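PDB 5IZS: designed protein 5L6HC3_1 from Synthetic construct, which is a computationally designed helical hairpin that assembles with two further copies into a homotrimer, its specificity meant to come from modular hydrogen-bond networks. Local coordinates for residues C[15-20]-C[68-73]. Sequence-based numbering, arbitrary orientation.
Sequences IELARK and EEIRRA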
ATOM      1  N   ILE C  15       0.109 -15.406  -0.332  1.00 43.56           N
ATOM      2  CA  ILE C  15      -0.503 -14.981   0.924  1.00 37.09           C
ATOM      3  C   ILE C  15       0.534 -14.312   1.812  1.00 42.96           C
ATOM      4  O   ILE C  15       0.284 -13.255   2.395  1.00 44.33           O
ATOM      5  CB  ILE C  15      -1.143 -16.166   1.670  1.00 31.78           C
ATOM      6  CG1 ILE C  15      -2.523 -16.458   1.083  1.00 30.98           C
ATOM      7  CG2 ILE C  15      -1.272 -15.871   3.159  1.00 32.51           C
ATOM      8  CD1 ILE C  15      -3.490 -15.296   1.201  1.00 29.35           C
ATOM      9  N   GLU C  16       1.705 -14.935   1.899  1.00 37.48           N
ATOM     10  CA  GLU C  16       2.822 -14.371   2.636  1.00 40.06           C
ATOM     11  C   GLU C  16       3.229 -13.044   1.998  1.00 40.32           C
ATOM     12  O   GLU C  16       3.643 -12.111   2.688  1.00 47.02           O
ATOM     13  CB  GLU C  16       3.995 -15.352   2.660  1.00 42.94           C
ATOM     14  CG  GLU C  16       4.989 -15.109   3.779  1.00 47.72           C
ATOM     15  CD  GLU C  16       6.197 -16.014   3.677  1.00 64.99           C
ATOM     16  OE1 GLU C  16       6.245 -16.830   2.733  1.00 63.93           O
ATOM     17  OE2 GLU C  16       7.098 -15.906   4.537  1.00 63.32           O
ATOM     18  N   LEU C  17       3.065 -12.958   0.679  1.00 37.62           N
ATOM     19  CA  LEU C  17       3.468 -11.783  -0.086  1.00 31.53           C
ATOM     20  C   LEU C  17       2.533 -10.602   0.162  1.00 33.02           C
ATOM     21  O   LEU C  17       2.986  -9.469   0.323  1.00 29.91           O
ATOM     22  CB  LEU C  17       3.518 -12.115  -1.579  1.00 32.59           C
ATOM     23  CG  LEU C  17       4.301 -11.173  -2.495  1.00 31.45           C
ATOM     24  CD1 LEU C  17       5.666 -10.898  -1.904  1.00 31.67           C
ATOM     25  CD2 LEU C  17       4.434 -11.776  -3.888  1.00 30.84           C
ATOM     26  N   ALA C  18       1.229 -10.871   0.200  1.00 34.62           N
ATOM     27  CA  ALA C  18       0.238  -9.830   0.466  1.00 30.35           C
ATOM     28  C   ALA C  18       0.422  -9.251   1.866  1.00 28.05           C
ATOM     29  O   ALA C  18       0.270  -8.046   2.075  1.00 29.75           O
ATOM     30  CB  ALA C  18      -1.172 -10.380   0.298  1.00 30.28           C
ATOM     31  N   ARG C  19       0.765 -10.119   2.815  1.00 26.73           N
ATOM     32  CA  ARG C  19       0.990  -9.716   4.201  1.00 30.12           C
ATOM     33  C   ARG C  19       2.153  -8.736   4.334  1.00 28.81           C
ATOM     34  O   ARG C  19       2.038  -7.712   5.007  1.00 30.39           O
ATOM     35  CB  ARG C  19       1.257 -10.936   5.085  1.00 32.38           C
ATOM     36  CG  ARG C  19       0.039 -11.804   5.370  1.00 39.75           C
ATOM     37  CD  ARG C  19       0.107 -12.378   6.783  1.00 47.81           C
ATOM     38  NE  ARG C  19      -0.732 -13.563   6.946  1.00 56.65           N
ATOM     39  CZ  ARG C  19      -2.034 -13.533   7.213  1.00 63.53           C
ATOM     40  NH1 ARG C  19      -2.663 -12.373   7.347  1.00 69.48           N
ATOM     41  NH2 ARG C  19      -2.708 -14.667   7.342  1.00 60.69           N
ATOM     42  N   LYS C  20       3.272  -9.062   3.692  1.00 30.28           N
ATOM     43  CA  LYS C  20       4.470  -8.233   3.766  1.00 32.12           C
ATOM     44  C   LYS C  20       4.207  -6.849   3.183  1.00 27.78           C
ATOM     45  O   LYS C  20       4.654  -5.843   3.730  1.00 24.93           O
ATOM     46  CB  LYS C  20       5.639  -8.900   3.038  1.00 36.25           C
ATOM     47  CG  LYS C  20       6.935  -8.099   3.081  1.00 40.62           C
ATOM     48  CD  LYS C  20       7.295  -7.693   4.499  1.00 45.20           C
ATOM     49  CE  LYS C  20       8.571  -6.868   4.539  1.00 48.84           C
ATOM     50  NZ  LYS C  20       8.900  -6.412   5.917  1.00 51.93           N
ATOM     51  N   GLU C  68      12.418  -6.496  -2.345  1.00 29.81           N
ATOM     52  CA  GLU C  68      13.335  -7.613  -2.192  1.00 35.25           C
ATOM     53  C   GLU C  68      12.584  -8.911  -1.904  1.00 30.43           C
ATOM     54  O   GLU C  68      12.954  -9.975  -2.395  1.00 25.12           O
ATOM     55  CB  GLU C  68      14.341  -7.315  -1.080  1.00 44.26           C
ATOM     56  CG  GLU C  68      15.555  -8.219  -1.108  1.00 59.13           C
ATOM     57  CD  GLU C  68      16.076  -8.434  -2.513  1.00 68.75           C
ATOM     58  OE1 GLU C  68      16.291  -7.439  -3.239  1.00 72.94           O
ATOM     59  OE2 GLU C  68      16.266  -9.604  -2.895  1.00 74.97           O
ATOM     60  N   GLU C  69      11.521  -8.804  -1.115  1.00 30.00           N
ATOM     61  CA  GLU C  69      10.658  -9.936  -0.797  1.00 29.35           C
ATOM     62  C   GLU C  69       9.902 -10.416  -2.038  1.00 26.63           C
ATOM     63  O   GLU C  69       9.645 -11.609  -2.201  1.00 28.04           O
ATOM     64  CB  GLU C  69       9.691  -9.547   0.323  1.00 30.21           C
ATOM     65  CG  GLU C  69       8.329 -10.212   0.280  1.00 37.60           C
ATOM     66  CD  GLU C  69       8.319 -11.605   0.882  1.00 45.72           C
ATOM     67  OE1 GLU C  69       9.370 -12.281   0.877  1.00 52.50           O
ATOM     68  OE2 GLU C  69       7.249 -12.022   1.372  1.00 44.08           O
ATOM     69  N   ILE C  70       9.560  -9.480  -2.919  1.00 25.51           N
ATOM     70  CA  ILE C  70       8.901  -9.817  -4.177  1.00 26.15           C
ATOM     71  C   ILE C  70       9.859 -10.595  -5.083  1.00 33.67           C
ATOM     72  O   ILE C  70       9.460 -11.560  -5.735  1.00 31.75           O
ATOM     73  CB  ILE C  70       8.384  -8.552  -4.893  1.00 27.06           C
ATOM     74  CG1 ILE C  70       7.118  -8.039  -4.203  1.00 26.35           C
ATOM     75  CG2 ILE C  70       8.085  -8.833  -6.360  1.00 29.16           C
ATOM     76  CD1 ILE C  70       6.591  -6.748  -4.779  1.00 23.00           C
ATOM     77  N   ARG C  71      11.125 -10.179  -5.105  1.00 35.47           N
ATOM     78  CA  ARG C  71      12.150 -10.901  -5.854  1.00 38.95           C
ATOM     79  C   ARG C  71      12.334 -12.306  -5.284  1.00 34.55           C
ATOM     80  O   ARG C  71      12.671 -13.237  -6.015  1.00 30.98           O
ATOM     81  CB  ARG C  71      13.488 -10.150  -5.839  1.00 43.40           C
ATOM     82  CG  ARG C  71      13.598  -9.021  -6.858  1.00 50.58           C
ATOM     83  CD  ARG C  71      14.976  -8.362  -6.814  1.00 62.44           C
ATOM     84  NE  ARG C  71      14.996  -7.086  -7.528  1.00 72.35           N
ATOM     85  CZ  ARG C  71      15.986  -6.202  -7.458  1.00 78.76           C
ATOM     86  NH1 ARG C  71      17.050  -6.447  -6.703  1.00 80.66           N
ATOM     87  NH2 ARG C  71      15.912  -5.067  -8.141  1.00 80.71           N
ATOM     88  N   ARG C  72      12.112 -12.459  -3.982  1.00 35.88           N
ATOM     89  CA  ARG C  72      12.220 -13.775  -3.363  1.00 39.50           C
ATOM     90  C   ARG C  72      11.059 -14.648  -3.798  1.00 30.69           C
ATOM     91  O   ARG C  72      11.258 -15.797  -4.186  1.00 28.76           O
ATOM     92  CB  ARG C  72      12.252 -13.689  -1.843  1.00 36.16           C
ATOM     93  CG  ARG C  72      12.944 -14.876  -1.191  1.00 37.77           C
ATOM     94  CD  ARG C  72      13.005 -14.713   0.317  1.00 44.78           C
ATOM     95  NE  ARG C  72      11.688 -14.800   0.938  1.00 47.36           N
ATOM     96  CZ  ARG C  72      11.487 -14.731   2.249  1.00 48.56           C
ATOM     97  NH1 ARG C  72      12.518 -14.576   3.070  1.00 50.03           N
ATOM     98  NH2 ARG C  72      10.260 -14.822   2.741  1.00 47.41           N
ATOM     99  N   ALA C  73       9.848 -14.098  -3.717  1.00 31.03           N
ATOM    100  CA  ALA C  73       8.646 -14.807  -4.146  1.00 31.13           C
ATOM    101  C   ALA C  73       8.747 -15.253  -5.604  1.00 32.21           C
ATOM    102  O   ALA C  73       8.407 -16.388  -5.933  1.00 29.72           O
ATOM    103  CB  ALA C  73       7.418 -13.939  -3.939  1.00 24.29           C
TER
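L17 and E69 lie alongside one another, their side chains running in opposite senses, where the two antiparallel helices of the hairpin, 6-41 and 45-82, pack side by side. The local axes run 10.4 Å apart at 175°. L17 sits level with I70. Its CG lies anti to the backbone N (chi1 -162°), and both methyls end up against helix 45-82. CD1 touches the aliphatic CG of E69 at 3.5 Å and lies 3.9 Å from CG1 of I70. The other methyl, CD2, meets CB of A73 at 3.7 Å. I15 of the third subunit packs on L17 and A73 as well, so this apolar patch belongs to the core of the trimer. Nearer the surface, the CG of E69 also packs on CG of K20, 3.8 Å away. No hydrogen bond joins the two segments. A loose charge network of E16, E69 and R72 lies nearer the solvent; within it, the E16-R72 pair bridges the helices. OE1 of E69 is 3.3 Å from NH2 of R72 but well out of the guanidinium plane, so only charge links them. Replacing E69 by alanine would probably open a gap beside L17 CD1 and K20 CG and leave R72 NH2 without this charge. E76 pairs with NE of the same arginine. The E16 chain meets that of R72 roughly perpendicularly, its carboxylate tilted 48° from the guanidinium plane. Their salt bridge is long, with OE2 of E16 at the guanidinium edge, 3.8 Å from NH2 of R72.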